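Local coordinates for fimbrium subunit Fim1C (Bacteroides vulgatus, PDB 4QB7), which is probably a component of the tip of fimbriae, the cell-surface filaments that mediate adhesion and biofilm formation, at residues N277-T280 with D284-L287; D213-I218 with F319-K324; T186-T191 with I331-I336; D292-T295 with S301-T304. All blocks are in the same frame, centred on the assembly; numbering follows the deposited sequence.

Overall arrangement
The four contacts fall into two pairs along an elongated chain. Interactions 1 and 2, centres 13 Å apart, touch where Leu285 CD1 packs on Phe319 CG at 3.5 Å. Interactions 3 and 4, centres 11 Å apart, are joined through neighbouring strands, with a probable hydrogen bond between Val294 N and Lys187 O at 2.8 Å. Strand 286-296 connects the pairs: interaction 1 lies at its start and interaction 4 near its end, centres 34 Å apart. Interactions 2 and 4 are the most distant, at 43 Å between centres. The sulfates beside segments 213-218 and 186-191 probably come from the crystallisation liquor and give no evidence of a natural binding site.

Interaction 1 of 4, residues N277-T280 with D284-L287; sequences NGTT and DLKL
Thr279 and Leu285 meet methyl to methyl: Thr279 CG2 lies 3.6 Å from Leu285 CD1, the two side chains crossing obliquely. A step closer to the backbone, the CB atoms of Thr279 and Asp284 face each other at 4.1 Å and continue the apolar seam. No direct hydrogen bond joins segments 277-280 and 284-287, and the polar link is made by solvent. One water accepts from Thr280 N at 2.8 Å and donates to Asp284 OD2 at 2.6 Å, so the carboxylate reaches the loop backbone through a single molecule. A second water bonds Thr279 OG1 at 2.9 Å and takes a weak bond from Leu285 N.

The torsion of Thr279 helps place these groups. Its hydroxyl stands between its own backbone N and carbonyl carbon (chi1 55°), a choice that sends CG2 to the leucine and sets OG1 where it bonds Thr318 N. OG1 also bonds Pro315 O, weakly, so the buried hydroxyl is well supplied with partners. Asp284 OD2 is likewise shared, with a weak bond from Asn281 N that ties the carboxylate to the short connection between the segments. Gly278, with a positive phi, precedes the threonine, and its carbonyl O accepts from Asn274 ND2.

Further out, segment 277-280 belongs to the loop after strand 259-270, and its backbone pairs with Asn317 and Thr318. Segment 284-287 leads into strand 286-296, where Lys286 and Leu287 take up backbone bonding between strands 186-196 and 301-313.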
loop_
_atom_site.group_PDB
_atom_site.type_symbol
_atom_site.label_atom_id
_atom_site.label_comp_id
_atom_site.label_asym_id
_atom_site.label_seq_id
_atom_site.Cartn_x
_atom_site.Cartn_y
_atom_site.Cartn_z
ATOM N N ASN A 277 -4.157 -7.379 -11.908
ATOM C CA ASN A 277 -4.196 -8.815 -12.175
ATOM C C ASN A 277 -3.468 -9.704 -11.154
ATOM O O ASN A 277 -3.814 -10.878 -11.044
ATOM C CB ASN A 277 -3.606 -9.088 -13.541
ATOM C CG ASN A 277 -4.489 -8.635 -14.660
ATOM O OD1 ASN A 277 -5.724 -8.564 -14.545
ATOM N ND2 ASN A 277 -3.868 -8.364 -15.783
ATOM N N GLY A 278 -2.452 -9.171 -10.486
ATOM C CA GLY A 278 -1.672 -9.925 -9.527
ATOM C C GLY A 278 -0.698 -10.922 -10.128
ATOM O O GLY A 278 -0.512 -10.996 -11.350
ATOM N N THR A 279 -0.082 -11.735 -9.252
ATOM C CA THR A 279 0.894 -12.743 -9.664
ATOM C C THR A 279 0.320 -13.685 -10.709
ATOM O O THR A 279 -0.852 -14.079 -10.638
ATOM C CB THR A 279 1.404 -13.504 -8.466
ATOM O OG1 THR A 279 0.278 -14.040 -7.777
ATOM C CG2 THR A 279 2.241 -12.634 -7.547
ATOM N N THR A 280 1.174 -14.033 -11.695
ATOM C CA THR A 280 0.843 -14.894 -12.825
ATOM C C THR A 280 0.598 -16.329 -12.338
ATOM O O THR A 280 -0.376 -16.955 -12.765
ATOM C CB THR A 280 1.963 -14.813 -13.883
ATOM O OG1 THR A 280 2.137 -13.446 -14.297
ATOM C CG2 THR A 280 1.671 -15.660 -15.098
ATOM N N ASP A 284 4.903 -17.597 -7.202
ATOM C CA ASP A 284 5.713 -16.510 -7.754
ATOM C C ASP A 284 6.207 -15.722 -6.554
ATOM O O ASP A 284 7.386 -15.394 -6.468
ATOM C CB ASP A 284 4.925 -15.644 -8.759
ATOM C CG ASP A 284 4.933 -16.145 -10.200
ATOM O OD1 ASP A 284 5.335 -17.314 -10.427
ATOM O OD2 ASP A 284 4.559 -15.363 -11.105
ATOM N N LEU A 285 5.307 -15.539 -5.572
ATOM C CA LEU A 285 5.582 -14.966 -4.262
ATOM C C LEU A 285 5.378 -16.063 -3.212
ATOM O O LEU A 285 4.450 -16.877 -3.333
ATOM C CB LEU A 285 4.702 -13.751 -3.971
ATOM C CG LEU A 285 4.908 -12.531 -4.859
ATOM C CD1 LEU A 285 3.901 -11.516 -4.566
ATOM C CD2 LEU A 285 6.279 -11.944 -4.697
ATOM N N LYS A 286 6.271 -16.128 -2.220
ATOM C CA LYS A 286 6.202 -17.134 -1.158
ATOM C C LYS A 286 6.466 -16.525 0.203
ATOM O O LYS A 286 7.092 -15.476 0.289
ATOM C CB LYS A 286 7.254 -18.245 -1.389
ATOM C CG LYS A 286 7.047 -19.097 -2.606
ATOM C CD LYS A 286 8.196 -20.066 -2.730
ATOM C CE LYS A 286 8.689 -20.241 -4.141
ATOM N NZ LYS A 286 7.774 -21.109 -4.911
ATOM N N LEU A 287 6.064 -17.228 1.265
ATOM C CA LEU A 287 6.365 -16.892 2.650
ATOM C C LEU A 287 7.313 -17.957 3.225
ATOM O O LEU A 287 7.237 -19.105 2.816
ATOM C CB LEU A 287 5.083 -16.817 3.513
ATOM C CG LEU A 287 4.017 -15.779 3.171
ATOM C CD1 LEU A 287 2.811 -15.974 4.075
ATOM C CD2 LEU A 287 4.526 -14.367 3.327
HETATM O O HOH W 1 1.957 -15.986 -6.431
HETATM O O HOH W 2 3.739 -12.868 -11.425
#

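Interaction 2 of 4, residues D213-I218 with F319-K324; sequences DTWEAI and FKKGTK. With SO4 (sulfate ion), chain Q.
Asp213 opens the contact with a salt bridge to Lys321, whose NZ lies 3.1 Å from Asp213 OD1. Lys321 NZ is also 3.3 Å from Asp213 OD2, and both hydrogen bonds are weak. With its CG anti to N (chi1 175°), the carboxylate extends to the lysine, and OD1 is shared with Tyr208 OH. A water accepts from Lys321 NZ at 3.2 Å and donates to the carbonyl O of Asp213, a second, solvent-borne link. Asp213 and Thr214 both face Lys209 in a G1 beta bulge, which opens strand 214-217. Trp215 follows, turned toward Lys321, and its CD1 meets Lys321 CD at 3.9 Å. The methylene comes in at the indole edge, near the ring plane, while NE1 bonds Val167 O. Farther along, Ala217 N makes weak bonds to a sulfate that Tyr203 OH also holds.

An alanine in place of Asp213 would probably leave the Lys321 ammonium without its carboxylate mate and deprive Tyr208 OH of a partner. The lysine thus serves two environments, its CD methylene touching the indole edge while its charge meets aspartate, so that a largely buried cation is probably compensated where two sheets approach.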
loop_
_atom_site.group_PDB
_atom_site.type_symbol
_atom_site.label_atom_id
_atom_site.label_comp_id
_atom_site.label_asym_id
_atom_site.label_seq_id
_atom_site.Cartn_x
_atom_site.Cartn_y
_atom_site.Cartn_z
ATOM N N ASP A 213 -3.638 5.111 -15.050
ATOM C CA ASP A 213 -3.677 4.593 -13.689
ATOM C C ASP A 213 -3.037 3.162 -13.608
ATOM O O ASP A 213 -3.647 2.203 -13.132
ATOM C CB ASP A 213 -5.132 4.642 -13.165
ATOM C CG ASP A 213 -5.406 4.040 -11.808
ATOM O OD1 ASP A 213 -4.599 4.260 -10.889
ATOM O OD2 ASP A 213 -6.431 3.345 -11.671
ATOM N N THR A 214 -1.807 3.037 -14.113
ATOM C CA THR A 214 -1.058 1.790 -14.103
ATOM C C THR A 214 0.389 2.046 -13.754
ATOM O O THR A 214 0.913 3.147 -13.961
ATOM C CB THR A 214 -1.116 1.017 -15.462
ATOM O OG1 THR A 214 -0.430 1.735 -16.466
ATOM C CG2 THR A 214 -2.510 0.654 -15.918
ATOM N N TRP A 215 1.033 0.987 -13.241
ATOM C CA TRP A 215 2.443 0.875 -12.904
ATOM C C TRP A 215 3.208 0.191 -14.027
ATOM O O TRP A 215 2.721 -0.766 -14.648
ATOM C CB TRP A 215 2.612 0.033 -11.631
ATOM C CG TRP A 215 2.180 0.706 -10.374
ATOM C CD1 TRP A 215 0.987 0.560 -9.737
ATOM C CD2 TRP A 215 2.955 1.619 -9.579
ATOM N NE1 TRP A 215 0.980 1.299 -8.575
ATOM C CE2 TRP A 215 2.171 1.968 -8.461
ATOM C CE3 TRP A 215 4.247 2.157 -9.693
ATOM C CZ2 TRP A 215 2.642 2.814 -7.456
ATOM C CZ3 TRP A 215 4.709 3.004 -8.698
ATOM C CH2 TRP A 215 3.909 3.331 -7.603
ATOM N N GLU A 216 4.431 0.644 -14.245
ATOM C CA GLU A 216 5.355 0.030 -15.184
ATOM C C GLU A 216 6.763 0.011 -14.537
ATOM O O GLU A 216 6.971 0.665 -13.517
ATOM C CB GLU A 216 5.314 0.717 -16.548
ATOM C CG GLU A 216 5.652 2.191 -16.521
ATOM C CD GLU A 216 5.988 2.766 -17.880
ATOM O OE1 GLU A 216 5.269 2.439 -18.850
ATOM O OE2 GLU A 216 6.977 3.528 -17.980
ATOM N N ALA A 217 7.703 -0.770 -15.089
ATOM C CA ALA A 217 9.064 -0.870 -14.553
ATOM C C ALA A 217 9.828 0.419 -14.751
ATOM O O ALA A 217 9.496 1.193 -15.657
ATOM C CB ALA A 217 9.810 -2.002 -15.234
ATOM N N ILE A 218 10.892 0.629 -13.947
ATOM C CA ILE A 218 11.761 1.785 -14.161
ATOM C C ILE A 218 12.631 1.481 -15.417
ATOM O O ILE A 218 12.809 0.321 -15.788
ATOM C CB ILE A 218 12.582 2.253 -12.922
ATOM C CG1 ILE A 218 13.457 1.170 -12.330
ATOM C CG2 ILE A 218 11.699 2.891 -11.878
ATOM C CD1 ILE A 218 14.761 1.703 -11.796
ATOM N N PHE A 319 -1.267 -9.943 -4.684
ATOM C CA PHE A 319 -0.567 -8.663 -4.696
ATOM C C PHE A 319 -1.216 -7.783 -5.807
ATOM O O PHE A 319 -0.526 -7.142 -6.607
ATOM C CB PHE A 319 0.957 -8.833 -4.839
ATOM C CG PHE A 319 1.752 -8.947 -3.557
ATOM C CD1 PHE A 319 1.426 -9.901 -2.594
ATOM C CD2 PHE A 319 2.910 -8.196 -3.367
ATOM C CE1 PHE A 319 2.241 -10.090 -1.455
ATOM C CE2 PHE A 319 3.719 -8.384 -2.227
ATOM C CZ PHE A 319 3.370 -9.318 -1.275
ATOM N N LYS A 320 -2.570 -7.777 -5.839
ATOM C CA LYS A 320 -3.386 -7.020 -6.797
ATOM C C LYS A 320 -3.474 -5.543 -6.416
ATOM O O LYS A 320 -3.715 -5.215 -5.244
ATOM C CB LYS A 320 -4.816 -7.582 -6.865
ATOM C CG LYS A 320 -4.978 -8.927 -7.534
ATOM C CD LYS A 320 -6.417 -9.435 -7.387
ATOM C CE LYS A 320 -6.886 -10.040 -8.684
ATOM N NZ LYS A 320 -8.063 -10.922 -8.498
ATOM N N LYS A 321 -3.326 -4.654 -7.410
ATOM C CA LYS A 321 -3.479 -3.205 -7.220
ATOM C C LYS A 321 -4.860 -2.885 -6.667
ATOM O O LYS A 321 -5.859 -3.423 -7.150
ATOM C CB LYS A 321 -3.282 -2.496 -8.562
ATOM C CG LYS A 321 -3.226 -0.999 -8.496
ATOM C CD LYS A 321 -2.828 -0.437 -9.863
ATOM C CE LYS A 321 -3.109 1.045 -10.006
ATOM N NZ LYS A 321 -4.551 1.329 -9.920
ATOM N N GLY A 322 -4.901 -2.039 -5.648
ATOM C CA GLY A 322 -6.143 -1.597 -5.037
ATOM C C GLY A 322 -6.922 -2.655 -4.283
ATOM O O GLY A 322 -8.124 -2.476 -4.047
ATOM N N THR A 323 -6.239 -3.751 -3.877
ATOM C CA THR A 323 -6.807 -4.862 -3.106
ATOM C C THR A 323 -6.115 -4.956 -1.753
ATOM O O THR A 323 -4.906 -4.741 -1.671
ATOM C CB THR A 323 -6.665 -6.173 -3.898
ATOM O OG1 THR A 323 -7.319 -6.033 -5.146
ATOM C CG2 THR A 323 -7.279 -7.362 -3.205
ATOM N N LYS A 324 -6.893 -5.271 -0.701
ATOM C CA LYS A 324 -6.436 -5.619 0.651
ATOM C C LYS A 324 -6.389 -7.153 0.724
ATOM O O LYS A 324 -7.443 -7.784 0.621
ATOM C CB LYS A 324 -7.378 -5.079 1.764
ATOM C CG LYS A 324 -7.395 -3.576 1.951
ATOM C CD LYS A 324 -7.917 -3.171 3.336
ATOM C CE LYS A 324 -9.411 -2.969 3.403
ATOM N NZ LYS A 324 -9.869 -2.808 4.807
HETATM S S SO4 Q . 5.986 -3.391 -17.193
HETATM O O1 SO4 Q . 5.799 -4.809 -17.544
HETATM O O2 SO4 Q . 7.252 -2.881 -17.742
HETATM O O3 SO4 Q . 4.867 -2.613 -17.737
HETATM O O4 SO4 Q . 5.983 -3.275 -15.739
HETATM O O HOH W 3 -5.198 0.001 -12.787
#

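Interaction 3 of 4, residues T186-T191 with I331-I336; sequences TKIFVT and IKMNAI. With SO4 (sulfate ion), chain K.
Ile188 carries this contact alone on its side, sending one branch to each of two partners in segment 331-336. Its CD1 meets the selenium of Met333, modelled as selenomethionine, at 3.9 Å. Its other branch, CG2, faces Ile331 CD1 at 4.3 Å, a looser touch of methyl on methyl. The torsions aim the two arms of the beta-branched side chain: CG1 is anti to the carbonyl carbon and the chain beyond it is extended (chi2 175°), which carries CD1 outward, while CG2 stands anti to the backbone N. Met333, by contrast, is bent at chi2 and chi3, which brings its selenium to the isoleucine; the two side chains slide past each other in opposite directions. Both isoleucines are buried, with Ile188 also resting on Pro178 and Ile331 on Val176 and Tyr291.

Beyond Met333 the loop is more open to solvent. Lys332 takes no part in the packing and gives its NZ to Asn334 OD1 at 2.9 Å, arriving in the carbonyl plane on a lone pair, with a C=O to donor angle of 140°. Met333 N bonds Asp179 OD1, which probably helps hold the loop there. At the far end of segment 186-191, Thr191 lies by a sulfate that Asn290 ND2 also bonds.

Nothing polar crosses between the two segments, so strand 186-196 and the loop after strand 323-331 are joined here by hydrophobic packing alone among the atoms that meet, consistent with facing sheets of a beta sandwich.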
loop_
_atom_site.group_PDB
_atom_site.type_symbol
_atom_site.label_atom_id
_atom_site.label_comp_id
_atom_site.label_asym_id
_atom_site.label_seq_id
_atom_site.Cartn_x
_atom_site.Cartn_y
_atom_site.Cartn_z
ATOM N N THR A 186 -0.895 -28.797 24.240
ATOM C CA THR A 186 -0.092 -28.448 23.076
ATOM C C THR A 186 -0.506 -27.074 22.567
ATOM O O THR A 186 -1.717 -26.756 22.522
ATOM C CB THR A 186 -0.197 -29.532 22.000
ATOM O OG1 THR A 186 0.411 -30.719 22.513
ATOM C CG2 THR A 186 0.500 -29.159 20.708
ATOM N N LYS A 187 0.520 -26.234 22.229
ATOM C CA LYS A 187 0.300 -24.894 21.681
ATOM C C LYS A 187 1.245 -24.661 20.501
ATOM O O LYS A 187 2.260 -25.350 20.384
ATOM C CB LYS A 187 0.447 -23.818 22.785
ATOM C CG LYS A 187 -0.610 -24.000 23.902
ATOM C CD LYS A 187 -0.671 -22.926 24.923
ATOM C CE LYS A 187 -1.712 -23.220 25.979
ATOM N NZ LYS A 187 -3.101 -23.209 25.433
ATOM N N ILE A 188 0.862 -23.780 19.573
ATOM C CA ILE A 188 1.700 -23.421 18.422
ATOM C C ILE A 188 2.019 -21.945 18.554
ATOM O O ILE A 188 1.105 -21.129 18.751
ATOM C CB ILE A 188 1.104 -23.735 17.009
ATOM C CG1 ILE A 188 0.750 -25.184 16.843
ATOM C CG2 ILE A 188 2.072 -23.296 15.865
ATOM C CD1 ILE A 188 0.065 -25.436 15.530
ATOM N N PHE A 189 3.306 -21.602 18.402
ATOM C CA PHE A 189 3.795 -20.223 18.466
ATOM C C PHE A 189 4.555 -19.850 17.199
ATOM O O PHE A 189 5.460 -20.584 16.793
ATOM C CB PHE A 189 4.691 -20.033 19.693
ATOM C CG PHE A 189 4.010 -20.309 21.009
ATOM C CD1 PHE A 189 3.245 -19.328 21.635
ATOM C CD2 PHE A 189 4.145 -21.545 21.634
ATOM C CE1 PHE A 189 2.616 -19.588 22.858
ATOM C CE2 PHE A 189 3.533 -21.794 22.865
ATOM C CZ PHE A 189 2.794 -20.809 23.479
ATOM N N VAL A 190 4.187 -18.730 16.563
ATOM C CA VAL A 190 4.908 -18.271 15.372
ATOM C C VAL A 190 5.991 -17.299 15.864
ATOM O O VAL A 190 5.709 -16.418 16.692
ATOM C CB VAL A 190 3.973 -17.685 14.293
ATOM C CG1 VAL A 190 4.764 -16.968 13.193
ATOM C CG2 VAL A 190 3.089 -18.782 13.704
ATOM N N THR A 191 7.246 -17.509 15.413
ATOM C CA THR A 191 8.399 -16.738 15.889
ATOM C C THR A 191 9.093 -15.944 14.774
ATOM O O THR A 191 9.917 -15.071 15.056
ATOM C CB THR A 191 9.399 -17.713 16.532
ATOM O OG1 THR A 191 9.738 -18.707 15.563
ATOM C CG2 THR A 191 8.825 -18.429 17.763
ATOM N N ILE A 331 -1.980 -24.808 9.333
ATOM C CA ILE A 331 -0.906 -25.770 9.535
ATOM C C ILE A 331 -1.550 -27.139 9.735
ATOM O O ILE A 331 -2.326 -27.310 10.671
ATOM C CB ILE A 331 0.013 -25.356 10.704
ATOM C CG1 ILE A 331 0.546 -23.907 10.507
ATOM C CG2 ILE A 331 1.135 -26.374 10.835
ATOM C CD1 ILE A 331 1.337 -23.379 11.648
ATOM N N LYS A 332 -1.301 -28.076 8.801
ATOM C CA LYS A 332 -1.831 -29.444 8.849
ATOM C C LYS A 332 -0.992 -30.236 9.821
ATOM O O LYS A 332 0.216 -30.361 9.615
ATOM C CB LYS A 332 -1.823 -30.096 7.465
ATOM C CG LYS A 332 -3.062 -29.798 6.630
ATOM C CD LYS A 332 -3.233 -30.846 5.510
ATOM C CE LYS A 332 -3.889 -32.138 5.964
ATOM N NZ LYS A 332 -3.217 -33.352 5.403
HETATM N N MSE A 333 -1.606 -30.716 10.911
HETATM C CA MSE A 333 -0.920 -31.452 11.969
HETATM C C MSE A 333 -0.578 -32.897 11.595
HETATM O O MSE A 333 0.307 -33.449 12.220
HETATM C CB MSE A 333 -1.751 -31.432 13.253
HETATM C CG MSE A 333 -1.999 -30.014 13.792
HETATM SE SE MSE A 333 -0.352 -29.050 14.245
HETATM C CE MSE A 333 0.329 -30.176 15.515
ATOM N N ASN A 334 -1.237 -33.511 10.599
ATOM C CA ASN A 334 -0.889 -34.898 10.239
ATOM C C ASN A 334 0.079 -34.967 9.051
ATOM O O ASN A 334 0.385 -36.062 8.577
ATOM C CB ASN A 334 -2.145 -35.742 9.944
ATOM C CG ASN A 334 -2.993 -35.271 8.794
ATOM O OD1 ASN A 334 -2.622 -34.382 8.032
ATOM N ND2 ASN A 334 -4.164 -35.873 8.638
ATOM N N ALA A 335 0.550 -33.810 8.567
ATOM C CA ALA A 335 1.435 -33.726 7.406
ATOM C C ALA A 335 2.478 -32.596 7.553
ATOM O O ALA A 335 2.661 -32.056 8.645
ATOM C CB ALA A 335 0.596 -33.524 6.142
ATOM N N ILE A 336 3.191 -32.299 6.439
ATOM C CA ILE A 336 4.221 -31.260 6.222
ATOM C C ILE A 336 3.474 -29.962 5.933
ATOM O O ILE A 336 3.635 -28.983 6.635
ATOM C CB ILE A 336 5.133 -31.699 5.003
ATOM C CG1 ILE A 336 5.885 -33.012 5.261
ATOM C CG2 ILE A 336 6.067 -30.598 4.479
ATOM C CD1 ILE A 336 5.294 -34.252 4.422
HETATM S S SO4 K . 12.879 -17.707 15.081
HETATM O O1 SO4 K . 12.185 -18.662 15.866
HETATM O O2 SO4 K . 14.054 -18.360 14.547
HETATM O O3 SO4 K . 12.015 -17.327 14.005
HETATM O O4 SO4 K . 13.237 -16.524 15.916
#

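Interaction 4 of 4, residues D292-T295 with S301-T304; sequences DIVT and SNLT
This beta hairpin is formed by strands 286-296 and 301-313, and the contact lies near its turn, where Thr295 and Leu303 are a hydrogen-bonded antiparallel pair. Thr295 N gives to Leu303 O at 2.9 Å, almost straight at 178°. In return Leu303 N gives to Thr295 O at 3.0 Å, and both donors lie in the plane of the carbonyl they meet. The next pair, Val294 with Thr304, is non-hydrogen-bonded, and its alpha carbons come to 4.5 Å.

On the face that carries Val294 and Thr304, the two side chains lie side by side and point the same way, with Val294 CG2 3.6 Å from Thr304 OG1. Thr304 OG1 donates to Asn302 OD1 at 2.6 Å, from 28° off the carbonyl plane. Asn302 in turn packs its amide carbon CG on Val294 CG1 at 3.7 Å, and its ND2 reaches Trp243 O. The other branch of Thr304, CG2, stands anti to the backbone N and meets Asp292 CB at 3.8 Å. Asp292 finds its polar partners in Tyr245 OH and Thr306 OG1, and the tyrosine also covers Val294, Asn302 and Thr304.

A glycine in place of Thr304 would probably leave Asn302 OD1 without its hydroxyl donor and open a gap against Val294 and Asp292.

A hydrogen-bonded pair alternating with a non-hydrogen-bonded one, with diagonal contacts from Val294 to Asn302 and from Asp292 to Thr304, marks a twisted antiparallel hairpin, here at the edge of the sheet containing strand 186-196, the N-to-C directions of the two short segments making 143°.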
loop_
_atom_site.group_PDB
_atom_site.type_symbol
_atom_site.label_atom_id
_atom_site.label_comp_id
_atom_site.label_asym_id
_atom_site.label_seq_id
_atom_site.Cartn_x
_atom_site.Cartn_y
_atom_site.Cartn_z
ATOM N N ASP A 292 6.962 -22.983 16.551
ATOM C CA ASP A 292 7.249 -23.960 17.605
ATOM C C ASP A 292 5.984 -24.633 18.049
ATOM O O ASP A 292 4.989 -23.950 18.284
ATOM C CB ASP A 292 7.909 -23.238 18.797
ATOM C CG ASP A 292 9.246 -22.582 18.479
ATOM O OD1 ASP A 292 9.949 -23.073 17.567
ATOM O OD2 ASP A 292 9.610 -21.600 19.173
ATOM N N ILE A 293 5.995 -25.971 18.127
ATOM C CA ILE A 293 4.870 -26.780 18.625
ATOM C C ILE A 293 5.290 -27.243 20.002
ATOM O O ILE A 293 6.231 -28.025 20.129
ATOM C CB ILE A 293 4.443 -27.925 17.676
ATOM C CG1 ILE A 293 4.242 -27.388 16.227
ATOM C CG2 ILE A 293 3.159 -28.634 18.220
ATOM C CD1 ILE A 293 4.172 -28.464 15.200
ATOM N N VAL A 294 4.682 -26.655 21.034
ATOM C CA VAL A 294 5.069 -26.856 22.434
ATOM C C VAL A 294 4.088 -27.751 23.137
ATOM O O VAL A 294 2.920 -27.402 23.228
ATOM C CB VAL A 294 5.175 -25.473 23.145
ATOM C CG1 VAL A 294 5.565 -25.619 24.613
ATOM C CG2 VAL A 294 6.140 -24.561 22.412
ATOM N N THR A 295 4.568 -28.892 23.641
ATOM C CA THR A 295 3.784 -29.868 24.402
ATOM C C THR A 295 4.239 -29.850 25.871
ATOM O O THR A 295 5.434 -29.925 26.145
ATOM C CB THR A 295 3.873 -31.274 23.783
ATOM O OG1 THR A 295 3.522 -31.226 22.400
ATOM C CG2 THR A 295 2.992 -32.284 24.491
ATOM N N SER A 301 8.436 -27.425 32.467
ATOM C CA SER A 301 9.212 -28.085 31.429
ATOM C C SER A 301 8.314 -28.534 30.276
ATOM O O SER A 301 7.101 -28.725 30.454
ATOM C CB SER A 301 9.989 -29.259 32.006
ATOM O OG SER A 301 9.140 -30.342 32.317
ATOM N N ASN A 302 8.911 -28.681 29.080
ATOM C CA ASN A 302 8.160 -29.058 27.885
ATOM C C ASN A 302 9.033 -29.688 26.799
ATOM O O ASN A 302 10.262 -29.709 26.884
ATOM C CB ASN A 302 7.484 -27.786 27.311
ATOM C CG ASN A 302 8.422 -26.873 26.586
ATOM O OD1 ASN A 302 8.905 -27.195 25.507
ATOM N ND2 ASN A 302 8.685 -25.708 27.143
ATOM N N LEU A 303 8.374 -30.103 25.733
ATOM C CA LEU A 303 8.984 -30.601 24.514
ATOM C C LEU A 303 8.589 -29.657 23.380
ATOM O O LEU A 303 7.406 -29.446 23.130
ATOM C CB LEU A 303 8.524 -32.012 24.260
ATOM C CG LEU A 303 9.413 -32.870 23.413
ATOM C CD1 LEU A 303 10.735 -33.135 24.109
ATOM C CD2 LEU A 303 8.751 -34.213 23.198
ATOM N N THR A 304 9.572 -28.999 22.775
ATOM C CA THR A 304 9.322 -28.056 21.697
ATOM C C THR A 304 9.809 -28.632 20.382
ATOM O O THR A 304 10.944 -29.068 20.277
ATOM C CB THR A 304 9.960 -26.703 22.021
ATOM O OG1 THR A 304 9.300 -26.169 23.167
ATOM C CG2 THR A 304 9.840 -25.704 20.894
#